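Local coordinates for protein sulfide-quinone reductase (Aquifex aeolicus, PDB 3HYW) that oxidises hydrogen sulfide with a quinone as electron acceptor, using FAD and building up polysulfur that is released typically as cyclooctasulfur, at residues R22-R36 with L66-A78. Sequence-based numbering, arbitrary orientation.
Sequences RNLMPDLKITLISDR and LPKFNIEFINEKA. With FAD (flavin-adenine dinucleotide), chain G; SO4 (sulfate ion), chain N.
The side chain of Arg-22 starts with CG anti to the backbone N (chi1 171°), then bends at chi2 and chi3, which turns its guanidinium edge to the carbonyls of Phe-69 and Asn-70. NE donates to Phe-69 O at 2.9 Å, almost exactly in the guanidinium plane; NH2 donates to Asn-70 O at 2.7 Å, from above that carbonyl's plane. At the far end NH1 and NH2 both grip Leu-28 O, and Ile-30 CD1 lies over one face of the group. Shortening Arg-22 to an alanine would probably cost the carbonyls of Phe-69, Asn-70 and Leu-28 these donors and let the chain before strand 71-74 shift more easily. From there strands 29-33 and 71-74 run parallel, 24° apart, with 71-74 at the edge of the parallel sheet of the Rossmann-type FAD-binding fold. Leu-32 sits at the middle of the ladder: its N reaches Glu-72 O at 2.7 Å, and its O takes Ile-74 N at 2.9 Å. On one face Thr-31 OG1 donates to the anti lone pair of Glu-72 OE1 (2.7 Å) and also bonds His-4 of the adjoining strand, while its CG2 packs on Ile-74 CD1. On the other, Leu-32 CD2 meets the Phe-73 ring at its edge, 3.7 Å from CE2. Beyond the strands the two segments reach FAD. Ribose O2B donates to Asp-35 OD1, at a separation so short that its exact length is doubtful, and Arg-36 NH1 donates a hydrogen bond to that same oxygen of the ribose, its NH2 salt-bridged to Glu-127. Ala-78 pairs with the adenine through its backbone, N giving to N1A and O taking N6A.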
# COMPACT_ATOMS: atom_id res chain seq x y z
N ARG A 22 29.69 -0.63 38.56
CA ARG A 22 30.65 -1.54 39.19
C ARG A 22 31.92 -1.71 38.36
O ARG A 22 33.04 -1.73 38.90
CB ARG A 22 30.00 -2.89 39.52
CG ARG A 22 30.97 -4.00 39.98
CD ARG A 22 31.83 -3.60 41.22
NE ARG A 22 31.04 -3.45 42.45
CZ ARG A 22 30.99 -2.35 43.20
NH1 ARG A 22 31.68 -1.26 42.87
NH2 ARG A 22 30.25 -2.34 44.30
N ASN A 23 31.75 -1.82 37.04
CA ASN A 23 32.87 -2.04 36.13
C ASN A 23 33.70 -0.77 35.94
O ASN A 23 34.91 -0.83 35.73
CB ASN A 23 32.36 -2.61 34.80
CG ASN A 23 31.93 -4.09 34.91
OD1 ASN A 23 30.79 -4.45 34.63
ND2 ASN A 23 32.85 -4.94 35.35
N LEU A 24 33.03 0.38 36.03
CA LEU A 24 33.67 1.69 35.97
C LEU A 24 34.44 2.02 37.25
O LEU A 24 35.52 2.62 37.21
CB LEU A 24 32.62 2.77 35.71
CG LEU A 24 32.40 3.37 34.31
CD1 LEU A 24 32.68 2.43 33.17
CD2 LEU A 24 30.99 3.95 34.19
N MET A 25 33.88 1.62 38.39
CA MET A 25 34.39 2.00 39.70
C MET A 25 34.31 0.81 40.66
O MET A 25 33.30 0.63 41.34
CB MET A 25 33.60 3.20 40.23
CG MET A 25 34.33 4.05 41.25
SD MET A 25 33.42 5.58 41.59
CE MET A 25 33.97 6.60 40.23
N PRO A 26 35.36 -0.03 40.69
CA PRO A 26 35.44 -1.20 41.58
C PRO A 26 35.23 -0.91 43.07
O PRO A 26 34.72 -1.77 43.78
CB PRO A 26 36.86 -1.73 41.33
CG PRO A 26 37.15 -1.31 39.93
CD PRO A 26 36.57 0.07 39.84
N ASP A 27 35.62 0.27 43.54
CA ASP A 27 35.52 0.58 44.97
C ASP A 27 34.18 1.22 45.38
O ASP A 27 33.88 1.31 46.57
CB ASP A 27 36.74 1.37 45.47
CG ASP A 27 36.70 2.84 45.07
OD1 ASP A 27 36.17 3.17 43.99
OD2 ASP A 27 37.23 3.67 45.86
N LEU A 28 33.39 1.62 44.39
CA LEU A 28 32.07 2.22 44.62
C LEU A 28 31.17 1.27 45.41
O LEU A 28 31.06 0.10 45.07
CB LEU A 28 31.40 2.49 43.27
CG LEU A 28 30.67 3.80 42.94
CD1 LEU A 28 29.68 3.58 41.81
CD2 LEU A 28 29.99 4.45 44.13
N LYS A 29 30.53 1.77 46.47
CA LYS A 29 29.51 0.97 47.16
C LYS A 29 28.20 1.07 46.39
O LYS A 29 27.75 2.17 46.04
CB LYS A 29 29.34 1.41 48.62
CG LYS A 29 28.42 0.50 49.42
CD LYS A 29 28.22 1.00 50.86
CE LYS A 29 27.18 0.15 51.60
NZ LYS A 29 26.79 0.74 52.91
N ILE A 30 27.59 -0.07 46.11
CA ILE A 30 26.37 -0.13 45.30
C ILE A 30 25.35 -1.06 45.95
O ILE A 30 25.64 -2.21 46.25
CB ILE A 30 26.65 -0.60 43.84
CG1 ILE A 30 27.66 0.33 43.15
CG2 ILE A 30 25.34 -0.68 43.04
CD1 ILE A 30 28.29 -0.25 41.91
N THR A 31 24.15 -0.53 46.17
CA THR A 31 23.06 -1.29 46.73
C THR A 31 21.91 -1.29 45.73
O THR A 31 21.49 -0.24 45.25
CB THR A 31 22.59 -0.68 48.08
OG1 THR A 31 23.70 -0.63 48.99
CG2 THR A 31 21.48 -1.52 48.69
N LEU A 32 21.43 -2.49 45.42
CA LEU A 32 20.27 -2.64 44.56
C LEU A 32 19.09 -3.13 45.39
O LEU A 32 19.18 -4.14 46.10
CB LEU A 32 20.57 -3.61 43.40
CG LEU A 32 19.55 -3.66 42.25
CD1 LEU A 32 20.26 -3.74 40.90
CD2 LEU A 32 18.60 -4.83 42.41
N ILE A 33 17.99 -2.39 45.29
CA ILE A 33 16.75 -2.72 45.99
C ILE A 33 15.71 -3.13 44.95
O ILE A 33 15.40 -2.36 44.04
CB ILE A 33 16.20 -1.50 46.79
CG1 ILE A 33 17.26 -0.95 47.75
CG2 ILE A 33 14.93 -1.89 47.54
CD1 ILE A 33 16.87 0.37 48.42
N SER A 34 15.16 -4.34 45.10
CA SER A 34 14.09 -4.80 44.21
C SER A 34 13.07 -5.67 44.94
O SER A 34 13.43 -6.46 45.81
CB SER A 34 14.67 -5.58 43.03
OG SER A 34 13.69 -5.77 42.03
N ASP A 35 11.80 -5.51 44.58
CA ASP A 35 10.71 -6.27 45.18
C ASP A 35 10.60 -7.70 44.63
O ASP A 35 10.00 -8.57 45.26
CB ASP A 35 9.36 -5.53 45.06
CG ASP A 35 8.95 -5.28 43.61
OD1 ASP A 35 9.76 -5.47 42.69
OD2 ASP A 35 7.78 -4.89 43.39
N ARG A 36 11.17 -7.93 43.45
CA ARG A 36 11.25 -9.27 42.88
C ARG A 36 12.60 -9.89 43.20
O ARG A 36 13.62 -9.21 43.12
CB ARG A 36 11.02 -9.23 41.37
CG ARG A 36 9.56 -9.18 40.99
CD ARG A 36 9.37 -9.05 39.49
NE ARG A 36 7.96 -9.16 39.13
CZ ARG A 36 7.10 -8.15 39.09
NH1 ARG A 36 7.50 -6.91 39.39
NH2 ARG A 36 5.83 -8.36 38.75
N LEU A 66 24.35 -11.19 43.00
CA LEU A 66 24.87 -9.82 43.11
C LEU A 66 26.08 -9.59 44.04
O LEU A 66 26.94 -8.78 43.71
CB LEU A 66 23.74 -8.81 43.36
CG LEU A 66 22.63 -8.80 42.30
CD1 LEU A 66 21.56 -7.76 42.62
CD2 LEU A 66 23.19 -8.56 40.90
N PRO A 67 26.16 -10.31 45.19
CA PRO A 67 27.37 -10.24 46.05
C PRO A 67 28.68 -10.62 45.34
O PRO A 67 29.73 -10.10 45.69
CB PRO A 67 27.06 -11.25 47.16
CG PRO A 67 25.58 -11.28 47.22
CD PRO A 67 25.13 -11.17 45.80
N LYS A 68 28.59 -11.52 44.36
CA LYS A 68 29.76 -11.91 43.55
C LYS A 68 30.35 -10.72 42.79
O LYS A 68 31.52 -10.74 42.40
CB LYS A 68 29.38 -13.02 42.57
CG LYS A 68 29.00 -14.32 43.26
CD LYS A 68 28.64 -15.42 42.28
CE LYS A 68 28.49 -16.75 43.00
NZ LYS A 68 28.31 -17.88 42.05
N PHE A 69 29.53 -9.68 42.60
CA PHE A 69 29.95 -8.46 41.92
C PHE A 69 30.04 -7.29 42.90
O PHE A 69 30.02 -6.12 42.50
CB PHE A 69 29.01 -8.15 40.75
CG PHE A 69 28.78 -9.33 39.84
CD1 PHE A 69 29.86 -10.05 39.32
CD2 PHE A 69 27.49 -9.75 39.53
CE1 PHE A 69 29.66 -11.16 38.49
CE2 PHE A 69 27.28 -10.85 38.70
CZ PHE A 69 28.37 -11.56 38.18
N ASN A 70 30.18 -7.63 44.19
CA ASN A 70 30.21 -6.65 45.28
C ASN A 70 29.03 -5.66 45.27
O ASN A 70 29.19 -4.47 45.52
CB ASN A 70 31.57 -5.92 45.34
CG ASN A 70 32.73 -6.88 45.57
OD1 ASN A 70 33.84 -6.67 45.07
ND2 ASN A 70 32.48 -7.95 46.32
N ILE A 71 27.85 -6.19 44.96
CA ILE A 71 26.61 -5.39 44.97
C ILE A 71 25.70 -5.94 46.06
O ILE A 71 25.43 -7.14 46.12
CB ILE A 71 25.90 -5.41 43.58
CG1 ILE A 71 26.77 -4.68 42.54
CG2 ILE A 71 24.50 -4.78 43.65
CD1 ILE A 71 26.40 -4.99 41.08
N GLU A 72 25.28 -5.06 46.96
CA GLU A 72 24.37 -5.45 48.04
C GLU A 72 22.95 -5.52 47.49
O GLU A 72 22.48 -4.58 46.86
CB GLU A 72 24.46 -4.46 49.21
CG GLU A 72 23.52 -4.77 50.37
CD GLU A 72 23.41 -3.63 51.36
OE1 GLU A 72 23.64 -2.45 50.98
OE2 GLU A 72 23.09 -3.90 52.54
N PHE A 73 22.28 -6.65 47.71
CA PHE A 73 20.91 -6.85 47.28
C PHE A 73 19.95 -6.81 48.47
O PHE A 73 20.12 -7.54 49.44
CB PHE A 73 20.76 -8.17 46.52
CG PHE A 73 19.38 -8.40 45.95
CD1 PHE A 73 18.65 -9.55 46.30
CD2 PHE A 73 18.81 -7.49 45.06
CE1 PHE A 73 17.38 -9.78 45.77
CE2 PHE A 73 17.54 -7.71 44.53
CZ PHE A 73 16.82 -8.85 44.88
N ILE A 74 18.96 -5.92 48.38
CA ILE A 74 17.87 -5.87 49.35
C ILE A 74 16.60 -6.28 48.63
O ILE A 74 16.10 -5.56 47.77
CB ILE A 74 17.73 -4.46 49.99
CG1 ILE A 74 19.01 -4.09 50.75
CG2 ILE A 74 16.51 -4.41 50.93
CD1 ILE A 74 19.10 -2.64 51.16
N ASN A 75 16.09 -7.47 48.96
CA ASN A 75 14.87 -7.98 48.36
C ASN A 75 13.64 -7.43 49.08
O ASN A 75 12.96 -8.14 49.82
CB ASN A 75 14.85 -9.51 48.32
CG ASN A 75 13.70 -10.06 47.51
OD1 ASN A 75 13.11 -9.36 46.67
ND2 ASN A 75 13.37 -11.33 47.74
N GLU A 76 13.39 -6.14 48.86
CA GLU A 76 12.25 -5.43 49.42
C GLU A 76 11.76 -4.42 48.41
O GLU A 76 12.52 -3.95 47.56
CB GLU A 76 12.67 -4.65 50.65
CG GLU A 76 12.80 -5.44 51.91
CD GLU A 76 12.79 -4.54 53.12
OE1 GLU A 76 11.70 -4.02 53.45
OE2 GLU A 76 13.85 -4.35 53.74
N LYS A 77 10.48 -4.09 48.51
CA LYS A 77 9.93 -2.96 47.78
C LYS A 77 10.44 -1.67 48.40
O LYS A 77 10.37 -1.48 49.62
CB LYS A 77 8.40 -3.04 47.85
CG LYS A 77 7.66 -1.99 47.05
CD LYS A 77 6.16 -2.12 47.30
CE LYS A 77 5.56 -0.79 47.69
NZ LYS A 77 4.06 -0.83 47.67
N ALA A 78 10.98 -0.78 47.57
CA ALA A 78 11.26 0.59 47.99
C ALA A 78 9.93 1.34 48.12
O ALA A 78 9.13 1.36 47.18
CB ALA A 78 12.18 1.29 47.02
PA FAD G . 11.86 -3.89 34.35
O1A FAD G . 12.88 -4.66 33.56
O2A FAD G . 10.43 -4.33 34.32
O5B FAD G . 12.39 -3.88 35.86
C5B FAD G . 11.80 -3.13 36.90
C4B FAD G . 12.27 -3.75 38.21
O4B FAD G . 11.93 -2.91 39.31
C3B FAD G . 11.58 -5.08 38.47
O3B FAD G . 12.54 -6.00 39.00
C2B FAD G . 10.53 -4.74 39.51
O2B FAD G . 10.21 -5.87 40.33
C1B FAD G . 11.23 -3.65 40.31
N9A FAD G . 10.33 -2.74 41.07
C8A FAD G . 9.14 -2.24 40.67
N7A FAD G . 8.66 -1.44 41.65
C5A FAD G . 9.55 -1.45 42.66
C6A FAD G . 9.61 -0.83 43.91
N6A FAD G . 8.61 -0.02 44.32
N1A FAD G . 10.68 -1.05 44.72
C2A FAD G . 11.68 -1.86 44.33
N3A FAD G . 11.66 -2.46 43.14
C4A FAD G . 10.61 -2.27 42.29
N1 FAD G . 12.15 -4.32 24.66
C2 FAD G . 12.95 -4.71 23.62
O2 FAD G . 13.92 -4.01 23.29
N3 FAD G . 12.71 -5.86 22.94
C4 FAD G . 11.67 -6.64 23.29
O4 FAD G . 11.41 -7.80 22.61
C4X FAD G . 10.84 -6.27 24.34
N5 FAD G . 9.80 -7.06 24.67
C5X FAD G . 8.98 -6.71 25.69
C6 FAD G . 7.92 -7.55 26.03
C7 FAD G . 7.06 -7.22 27.07
C7M FAD G . 5.91 -8.16 27.40
C8 FAD G . 7.27 -6.04 27.78
C8M FAD G . 6.37 -5.61 28.93
C9 FAD G . 8.34 -5.20 27.44
C9A FAD G . 9.22 -5.53 26.39
N10 FAD G . 10.28 -4.73 26.06
C10 FAD G . 11.09 -5.08 25.03
C1' FAD G . 10.48 -3.44 26.76
C2' FAD G . 11.57 -3.29 27.80
O2' FAD G . 12.82 -3.77 27.29
C3' FAD G . 11.14 -3.99 29.09
O3' FAD G . 9.89 -3.41 29.55
C4' FAD G . 12.20 -3.85 30.18
O4' FAD G . 11.94 -4.85 31.18
C5' FAD G . 12.18 -2.46 30.80
O5' FAD G . 13.24 -2.34 31.74
P FAD G . 13.07 -1.56 33.14
O1P FAD G . 14.36 -1.70 33.90
O2P FAD G . 12.49 -0.18 32.91
O3P FAD G . 11.89 -2.35 33.91
S SO4 N . 5.06 1.09 44.20
O1 SO4 N . 4.32 0.31 45.18
O2 SO4 N . 4.08 1.74 43.33
O3 SO4 N . 5.90 2.08 44.86
O4 SO4 N . 5.89 0.17 43.42
O HOH W 1 34.58 -4.57 42.85
O HOH W 2 28.90 -2.43 47.24